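Protein Aster-A (Mus musculus, PDB 6GQF) carries cholesterol from the plasma membrane to the endoplasmic reticulum without vesicles, and is represented here by its sterol-binding VASt (ASTER) domain. Local coordinates at residues Pro35-Arg40 and Glu167-Lys172; Leu42-Phe47 and Arg161-Ser166; Gln90-Thr95 and Glu113-Phe118. All blocks are in the same frame, centred on the assembly; numbering follows the deposited sequence.

Contact 1: residues Pro35-Arg40 and Glu167-Lys172; sequences PDLSGR and EIRYRK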
# COMPACT_ATOMS: atom_id res chain seq x y z
N PRO A 35 11.80 9.56 -7.12
CA PRO A 35 11.82 8.39 -8.00
C PRO A 35 11.16 7.16 -7.38
O PRO A 35 10.41 7.29 -6.41
CB PRO A 35 13.32 8.16 -8.21
CG PRO A 35 13.97 8.70 -6.95
CD PRO A 35 12.96 9.54 -6.21
N ASP A 36 11.43 5.99 -7.94
CA ASP A 36 10.92 4.73 -7.41
C ASP A 36 11.71 4.27 -6.18
O ASP A 36 12.63 4.95 -5.74
CB ASP A 36 10.95 3.65 -8.49
CG ASP A 36 9.91 3.87 -9.57
OD1 ASP A 36 9.43 5.01 -9.71
OD2 ASP A 36 9.58 2.90 -10.27
N LEU A 37 11.34 3.11 -5.65
CA LEU A 37 12.00 2.54 -4.49
C LEU A 37 12.92 1.39 -4.91
O LEU A 37 12.65 0.70 -5.89
CB LEU A 37 10.97 2.05 -3.47
CG LEU A 37 10.09 3.12 -2.82
CD1 LEU A 37 8.95 2.49 -2.05
CD2 LEU A 37 10.90 4.02 -1.91
N SER A 38 13.99 1.20 -4.15
CA SER A 38 15.00 0.19 -4.46
C SER A 38 14.58 -1.19 -3.98
O SER A 38 15.34 -1.88 -3.31
CB SER A 38 16.33 0.57 -3.82
OG SER A 38 16.21 0.66 -2.41
N GLY A 39 13.36 -1.59 -4.33
CA GLY A 39 12.84 -2.89 -3.97
C GLY A 39 12.28 -3.61 -5.19
O GLY A 39 12.98 -4.44 -5.78
N ARG A 40 11.04 -3.29 -5.55
CA ARG A 40 10.43 -3.84 -6.76
C ARG A 40 9.35 -2.90 -7.30
O ARG A 40 8.81 -2.08 -6.56
CB ARG A 40 9.81 -5.22 -6.49
CG ARG A 40 10.81 -6.29 -6.11
CD ARG A 40 10.15 -7.65 -5.96
NE ARG A 40 11.10 -8.64 -5.45
CZ ARG A 40 10.80 -9.90 -5.18
NH1 ARG A 40 9.56 -10.35 -5.36
NH2 ARG A 40 11.73 -10.72 -4.71
N GLU A 167 9.56 -1.37 -1.00
CA GLU A 167 10.85 -1.81 -0.51
C GLU A 167 10.73 -2.27 0.94
O GLU A 167 9.83 -1.83 1.67
CB GLU A 167 11.90 -0.70 -0.65
CG GLU A 167 11.78 0.44 0.34
CD GLU A 167 12.84 1.52 0.11
OE1 GLU A 167 13.62 1.40 -0.86
OE2 GLU A 167 12.88 2.49 0.90
N ILE A 168 11.62 -3.16 1.34
CA ILE A 168 11.69 -3.66 2.71
C ILE A 168 12.77 -2.91 3.47
O ILE A 168 13.88 -2.74 2.96
CB ILE A 168 11.97 -5.18 2.75
CG1 ILE A 168 10.81 -5.94 2.10
CG2 ILE A 168 12.16 -5.66 4.18
CD1 ILE A 168 11.17 -7.33 1.68
N ARG A 169 12.44 -2.47 4.68
CA ARG A 169 13.35 -1.69 5.51
C ARG A 169 13.60 -2.38 6.85
O ARG A 169 12.67 -2.61 7.63
CB ARG A 169 12.79 -0.29 5.75
CG ARG A 169 12.76 0.57 4.51
CD ARG A 169 12.27 1.97 4.81
NE ARG A 169 12.24 2.80 3.61
CZ ARG A 169 11.59 3.95 3.50
NH1 ARG A 169 10.88 4.43 4.52
NH2 ARG A 169 11.63 4.62 2.36
N TYR A 170 14.87 -2.70 7.12
CA TYR A 170 15.27 -3.41 8.32
C TYR A 170 15.81 -2.48 9.41
O TYR A 170 16.80 -1.78 9.20
CB TYR A 170 16.33 -4.46 7.96
CG TYR A 170 15.81 -5.54 7.05
CD1 TYR A 170 15.20 -6.68 7.58
CD2 TYR A 170 15.91 -5.43 5.68
CE1 TYR A 170 14.71 -7.67 6.75
CE2 TYR A 170 15.43 -6.43 4.84
CZ TYR A 170 14.83 -7.54 5.39
OH TYR A 170 14.35 -8.54 4.56
N ARG A 171 15.17 -2.49 10.57
CA ARG A 171 15.68 -1.75 11.73
C ARG A 171 16.95 -2.41 12.25
O ARG A 171 17.84 -1.74 12.76
CB ARG A 171 14.63 -1.69 12.84
CG ARG A 171 13.29 -1.16 12.40
CD ARG A 171 12.40 -0.93 13.60
NE ARG A 171 11.09 -0.42 13.23
CZ ARG A 171 10.03 -1.17 12.96
NH1 ARG A 171 10.11 -2.49 13.01
NH2 ARG A 171 8.88 -0.59 12.64
N LYS A 172 17.01 -3.73 12.12
CA LYS A 172 18.21 -4.50 12.46
C LYS A 172 18.33 -5.68 11.52
O LYS A 172 17.34 -6.14 10.95
CB LYS A 172 18.16 -4.96 13.92
CG LYS A 172 16.87 -5.66 14.31
CD LYS A 172 16.92 -6.16 15.75
CE LYS A 172 15.62 -6.86 16.14
NZ LYS A 172 15.72 -7.45 17.50

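Contact 2: residues Leu42-Phe47 and Arg161-Ser166; sequences LINSVF and RLRVSS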
# COMPACT_ATOMS: atom_id res chain seq x y z
N LEU A 42 5.77 -2.94 -8.46
CA LEU A 42 4.63 -3.84 -8.31
C LEU A 42 3.57 -3.58 -9.38
O LEU A 42 3.05 -4.52 -9.98
CB LEU A 42 4.02 -3.70 -6.91
CG LEU A 42 4.80 -4.25 -5.71
CD1 LEU A 42 5.07 -5.74 -5.87
CD2 LEU A 42 6.11 -3.51 -5.49
N ILE A 43 3.26 -2.31 -9.60
CA ILE A 43 2.23 -1.93 -10.56
C ILE A 43 2.73 -0.86 -11.51
O ILE A 43 3.48 0.03 -11.12
CB ILE A 43 0.97 -1.41 -9.84
CG1 ILE A 43 0.36 -2.51 -8.96
CG2 ILE A 43 -0.06 -0.91 -10.85
CD1 ILE A 43 -0.74 -2.02 -8.03
N ASN A 44 2.33 -0.97 -12.77
CA ASN A 44 2.62 0.03 -13.78
C ASN A 44 1.57 -0.07 -14.89
O ASN A 44 1.84 -0.59 -15.96
CB ASN A 44 4.03 -0.15 -14.34
CG ASN A 44 4.44 0.98 -15.26
OD1 ASN A 44 3.91 2.09 -15.18
ND2 ASN A 44 5.40 0.71 -16.14
N SER A 45 0.37 0.42 -14.59
CA SER A 45 -0.76 0.31 -15.49
C SER A 45 -1.30 1.67 -15.92
O SER A 45 -1.12 2.66 -15.22
CB SER A 45 -1.87 -0.50 -14.82
OG SER A 45 -1.37 -1.76 -14.39
N VAL A 46 -1.95 1.70 -17.07
CA VAL A 46 -2.64 2.90 -17.53
C VAL A 46 -4.14 2.62 -17.53
O VAL A 46 -4.60 1.63 -18.10
CB VAL A 46 -2.18 3.34 -18.93
CG1 VAL A 46 -2.97 4.55 -19.39
CG2 VAL A 46 -0.69 3.66 -18.92
N PHE A 47 -4.89 3.50 -16.87
CA PHE A 47 -6.33 3.37 -16.76
C PHE A 47 -7.03 4.50 -17.48
O PHE A 47 -6.51 5.61 -17.56
CB PHE A 47 -6.75 3.34 -15.29
CG PHE A 47 -6.23 2.14 -14.55
CD1 PHE A 47 -6.94 0.95 -14.56
CD2 PHE A 47 -5.04 2.21 -13.85
CE1 PHE A 47 -6.47 -0.15 -13.88
CE2 PHE A 47 -4.57 1.11 -13.17
CZ PHE A 47 -5.28 -0.07 -13.18
N ARG A 161 -2.03 7.23 -15.49
CA ARG A 161 -1.14 6.11 -15.20
C ARG A 161 -1.04 5.89 -13.69
O ARG A 161 -1.21 6.82 -12.91
CB ARG A 161 0.26 6.34 -15.79
CG ARG A 161 1.27 5.25 -15.44
CD ARG A 161 2.64 5.54 -16.04
NE ARG A 161 2.61 5.56 -17.50
CZ ARG A 161 2.76 4.49 -18.28
NH1 ARG A 161 2.95 3.28 -17.76
NH2 ARG A 161 2.72 4.64 -19.60
N LEU A 162 -0.77 4.65 -13.30
CA LEU A 162 -0.56 4.30 -11.90
C LEU A 162 0.74 3.49 -11.75
O LEU A 162 0.92 2.47 -12.42
CB LEU A 162 -1.75 3.50 -11.36
CG LEU A 162 -1.67 3.00 -9.91
CD1 LEU A 162 -1.52 4.14 -8.93
CD2 LEU A 162 -2.91 2.20 -9.57
N ARG A 163 1.64 3.97 -10.90
CA ARG A 163 2.85 3.24 -10.55
C ARG A 163 2.90 2.95 -9.05
O ARG A 163 2.56 3.80 -8.24
CB ARG A 163 4.10 4.02 -10.97
CG ARG A 163 4.36 4.04 -12.46
CD ARG A 163 5.50 4.98 -12.81
NE ARG A 163 6.81 4.48 -12.39
CZ ARG A 163 7.56 3.63 -13.09
NH1 ARG A 163 7.14 3.16 -14.26
NH2 ARG A 163 8.73 3.24 -12.61
N VAL A 164 3.32 1.74 -8.70
CA VAL A 164 3.54 1.38 -7.31
C VAL A 164 4.83 0.59 -7.16
O VAL A 164 4.97 -0.51 -7.69
CB VAL A 164 2.38 0.55 -6.73
CG1 VAL A 164 2.61 0.27 -5.25
CG2 VAL A 164 1.05 1.27 -6.95
N SER A 165 5.78 1.18 -6.44
CA SER A 165 7.01 0.51 -6.08
C SER A 165 7.04 0.34 -4.58
O SER A 165 6.39 1.09 -3.85
CB SER A 165 8.22 1.30 -6.57
OG SER A 165 8.19 2.62 -6.04
N SER A 166 7.80 -0.65 -4.11
CA SER A 166 7.88 -0.95 -2.69
C SER A 166 9.31 -1.27 -2.30
O SER A 166 10.18 -1.41 -3.16
CB SER A 166 6.96 -2.12 -2.34
OG SER A 166 5.65 -1.84 -2.81

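Contact 3: residues Gln90-Thr95 and Glu113-Phe118; sequences QRRVLT and ETQTLF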
# COMPACT_ATOMS: atom_id res chain seq x y z
N GLN A 90 -0.20 16.29 2.96
CA GLN A 90 -1.24 15.91 3.91
C GLN A 90 -0.88 14.53 4.47
O GLN A 90 -0.04 13.84 3.90
CB GLN A 90 -2.62 15.88 3.25
CG GLN A 90 -2.96 17.14 2.45
CD GLN A 90 -4.30 17.05 1.73
OE1 GLN A 90 -4.36 17.09 0.50
NE2 GLN A 90 -5.38 16.93 2.50
N ARG A 91 -1.51 14.15 5.58
CA ARG A 91 -1.24 12.85 6.20
C ARG A 91 -2.50 12.24 6.79
O ARG A 91 -3.35 12.94 7.35
CB ARG A 91 -0.18 12.96 7.30
CG ARG A 91 1.17 13.49 6.82
CD ARG A 91 2.19 13.62 7.94
NE ARG A 91 2.62 12.31 8.45
CZ ARG A 91 2.46 11.87 9.70
NH1 ARG A 91 1.87 12.61 10.63
NH2 ARG A 91 2.91 10.66 10.02
N ARG A 92 -2.63 10.93 6.65
CA ARG A 92 -3.65 10.17 7.35
C ARG A 92 -3.03 8.88 7.86
O ARG A 92 -1.88 8.57 7.54
CB ARG A 92 -4.86 9.87 6.44
CG ARG A 92 -4.57 8.94 5.27
CD ARG A 92 -5.86 8.54 4.54
NE ARG A 92 -5.59 7.59 3.46
CZ ARG A 92 -6.53 6.97 2.75
NH1 ARG A 92 -7.81 7.19 2.99
NH2 ARG A 92 -6.18 6.13 1.78
N VAL A 93 -3.80 8.15 8.65
CA VAL A 93 -3.37 6.86 9.17
C VAL A 93 -4.51 5.85 9.05
O VAL A 93 -5.68 6.19 9.20
CB VAL A 93 -2.91 6.96 10.64
CG1 VAL A 93 -1.53 7.58 10.73
CG2 VAL A 93 -3.91 7.75 11.48
N LEU A 94 -4.13 4.60 8.77
CA LEU A 94 -5.08 3.50 8.64
C LEU A 94 -4.72 2.41 9.62
O LEU A 94 -3.56 2.30 10.04
CB LEU A 94 -5.09 2.93 7.22
CG LEU A 94 -5.38 3.87 6.05
CD1 LEU A 94 -4.18 4.76 5.69
CD2 LEU A 94 -5.83 3.06 4.85
N THR A 95 -5.70 1.60 9.99
CA THR A 95 -5.41 0.39 10.73
C THR A 95 -6.40 -0.68 10.31
O THR A 95 -7.55 -0.38 9.99
CB THR A 95 -5.47 0.60 12.25
OG1 THR A 95 -5.19 -0.64 12.91
CG2 THR A 95 -6.85 1.11 12.68
N GLU A 113 -0.96 1.78 9.29
CA GLU A 113 -0.39 2.37 8.08
C GLU A 113 -0.47 3.89 8.13
O GLU A 113 -1.44 4.45 8.64
CB GLU A 113 -1.12 1.85 6.83
CG GLU A 113 -0.55 2.36 5.51
CD GLU A 113 -1.30 1.82 4.30
OE1 GLU A 113 -2.32 1.13 4.49
OE2 GLU A 113 -0.86 2.10 3.16
N THR A 114 0.57 4.54 7.61
CA THR A 114 0.63 6.00 7.53
C THR A 114 0.85 6.44 6.09
O THR A 114 1.80 5.99 5.45
CB THR A 114 1.75 6.56 8.41
OG1 THR A 114 1.66 5.98 9.72
CG2 THR A 114 1.66 8.06 8.51
N GLN A 115 -0.01 7.32 5.59
CA GLN A 115 0.08 7.79 4.22
C GLN A 115 0.27 9.30 4.15
O GLN A 115 -0.44 10.05 4.81
CB GLN A 115 -1.17 7.40 3.43
CG GLN A 115 -1.29 5.90 3.20
CD GLN A 115 -2.44 5.56 2.28
OE1 GLN A 115 -3.35 6.36 2.07
NE2 GLN A 115 -2.41 4.35 1.72
N THR A 116 1.24 9.74 3.34
CA THR A 116 1.50 11.16 3.11
C THR A 116 1.29 11.52 1.64
O THR A 116 2.02 11.04 0.78
CB THR A 116 2.93 11.56 3.51
OG1 THR A 116 3.15 11.23 4.89
CG2 THR A 116 3.16 13.04 3.31
N LEU A 117 0.32 12.39 1.36
CA LEU A 117 -0.03 12.75 -0.02
C LEU A 117 0.63 14.05 -0.46
O LEU A 117 0.56 15.06 0.24
CB LEU A 117 -1.55 12.88 -0.16
CG LEU A 117 -2.15 12.75 -1.57
CD1 LEU A 117 -3.64 12.50 -1.47
CD2 LEU A 117 -1.90 13.98 -2.44
N PHE A 118 1.26 14.00 -1.63
CA PHE A 118 1.85 15.18 -2.26
C PHE A 118 1.15 15.46 -3.59
O PHE A 118 1.21 14.64 -4.50
CB PHE A 118 3.34 14.99 -2.49
CG PHE A 118 4.10 14.60 -1.26
CD1 PHE A 118 4.26 13.26 -0.92
CD2 PHE A 118 4.65 15.56 -0.44
CE1 PHE A 118 4.96 12.90 0.21
CE2 PHE A 118 5.35 15.21 0.69
CZ PHE A 118 5.51 13.88 1.02

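Contact 1: residues Pro35-Arg40 and Glu167-Lys172
Leu37 and Ser38 meet Glu167 where the loop before strand 40-47 runs up against strand 159-170 of the VASt domain's antiparallel sheet. The loop holds an inverse gamma turn centred on Ser38. The turn faces the Glu167 carboxylate. Ser38 OG donates a hydrogen bond of 3.1 Å to Glu167 OE1 and meets it nearly in line with the C-O bond. Ser38 N adds a weak hydrogen bond of 3.3 Å to Glu167 OE1. With chi1 at 60°, Ser38 OG sits between its own backbone N and carbonyl carbon, on the side of the amide that shares this acceptor. The Leu37 side chain crosses that of Glu167 at about a right angle. Leu37 CD2 lies 3.8 Å from Glu167 CD.

The other carboxylate oxygen is held along the strand. Arg169 grips Glu167 OE2 side-on in a salt bridge, with NE at 2.8 Å and NH2 at 2.9 Å. The oxygen lies near the guanidinium plane. The carboxylate is thus held at both oxygens, which should limit its rotation.

Further out, Ser165 OG is hydrogen-bonded to Leu37 N, at the start of the turn. Gly39 and Arg40 both face Ser166 in a classic beta bulge. Arg40 then reaches Glu191 and Trp187 on helix 176-202. Within the turn itself, Gly39 N makes a weak hydrogen bond of 2.9 Å to Leu37 O.

Contact 2: residues Leu42-Phe47 and Arg161-Ser166
Ile43 pairs with Val164, and Ser45 with Leu162, as strands 40-47 and 159-170 run antiparallel, their short segments 173° apart in direction. Both are hydrogen-bonded pairs. Asn44 with Arg163 and Val46 with Arg161 are the non-hydrogen-bonded pairs between and beyond them. The bond from Leu162 N to Ser45 O is 2.8 Å long. A classic beta bulge lies at Leu42 and Ile43, which both face Val164. Val164 O therefore accepts two amides, Leu42 N at 2.7 Å and Ile43 N at 3.1 Å.

The polar side-chain contacts lie on the face with Asn44, Val46, Arg161 and Arg163. Asn44 CG is anti to the backbone N (chi1 -172°), which leads OD1 toward strand 159-170. Arg161 NH1 donates to Asn44 OD1 at 3.0 Å. The donor stands above the amide plane, while the oxygen lies near the guanidinium plane. Val46 CG2 sits over the centre of one guanidinium face, 3.6 Å from Arg161 CZ. Replacing Arg161 by alanine removes the guanidinium, which would probably leave Asn44 OD1 without this donor and Val46 CG2 without the flat group it packs on. Arg163 runs beside Asn44, with the two flat groups turned 77° apart, and forms a salt bridge with Asp36.

The other face, with Ile43, Ser45, Leu162 and Val164, is mainly apolar. Ile43 and Val164 lie side by side, with Ile43 CD1 3.9 Å from Val164 CG2. Leu162 CD2 is 4.1 Å from Phe47 CE2.

Helix 176-202 packs against this side. Phe47 and Leu162 touch Leu201 there, and Ser45 OG bonds to Asp198. On its other side strand 159-170 pairs with strand 144-156, where His148 of the sterol pocket bonds to Ser166 OG.

Contact 3: residues Gln90-Thr95 and Glu113-Phe118
Gln90 with Leu117, Arg92 with Gln115 and Leu94 with Glu113 are hydrogen-bonded pairs of the antiparallel strands 90-99 and 108-119, whose short segments lie at 156° to each other. Arg91 with Thr116 and Val93 with Thr114 are non-hydrogen-bonded pairs. The bonds come in twos, such as Leu94 N to Glu113 O at 2.7 Å and Glu113 N to Leu94 O at 2.8 Å.

Arg92 and Gln115 lie side by side and point the same way. Arg92 NE and NH2 both donate to Gln115 OE1, each at 2.9 Å. The oxygen lies in the guanidinium plane, while both donors reach it from one face of the amide. Gln115 NE2 then bonds to Glu113 OE2 at 3.1 Å, from above the carboxylate plane. The Gln115 amide is thus bonded at both ends, which should limit its rotation. Leu94 CD1 packs 3.9 Å from Gln115 CD.

On the other face, Arg91 bends at chi3 (69°), and its NH2 comes 3.3 Å from Thr114 CG2. The Val93 and Thr114 side chains lie side by side, with Val93 CG1 near Thr114 OG1.

Glu113 is also hydrogen-bonded to Ser131 and Tyr96. The two strands form a beta hairpin in the sheet of this StAR-like, Bet v 1-like fold. The face with Glu113 and Gln115 is turned to the interior, and Glu113 touches the bound 25-hydroxycholesterol.

Overall arrangement
From the N terminus, the chain enters through the loop 35-40 and strand 40-47. It returns to both only much later, on strand 159-170. Contact 1 closes the widest loop, contact 2 lies within it, and contact 3 lies within both as a local hairpin; none cross. Contacts 1 and 2 share strand 159-170 and follow one another along it. They touch where the loop meets the strand. Contact 3 is separate, its nearest atoms about 9 Å from either. Contact 1 fastens the N-terminal loop to strand 159-170, and contact 2 adds strand 40-47 to the sheet as its edge strand. Contact 3 joins strands toward the other edge.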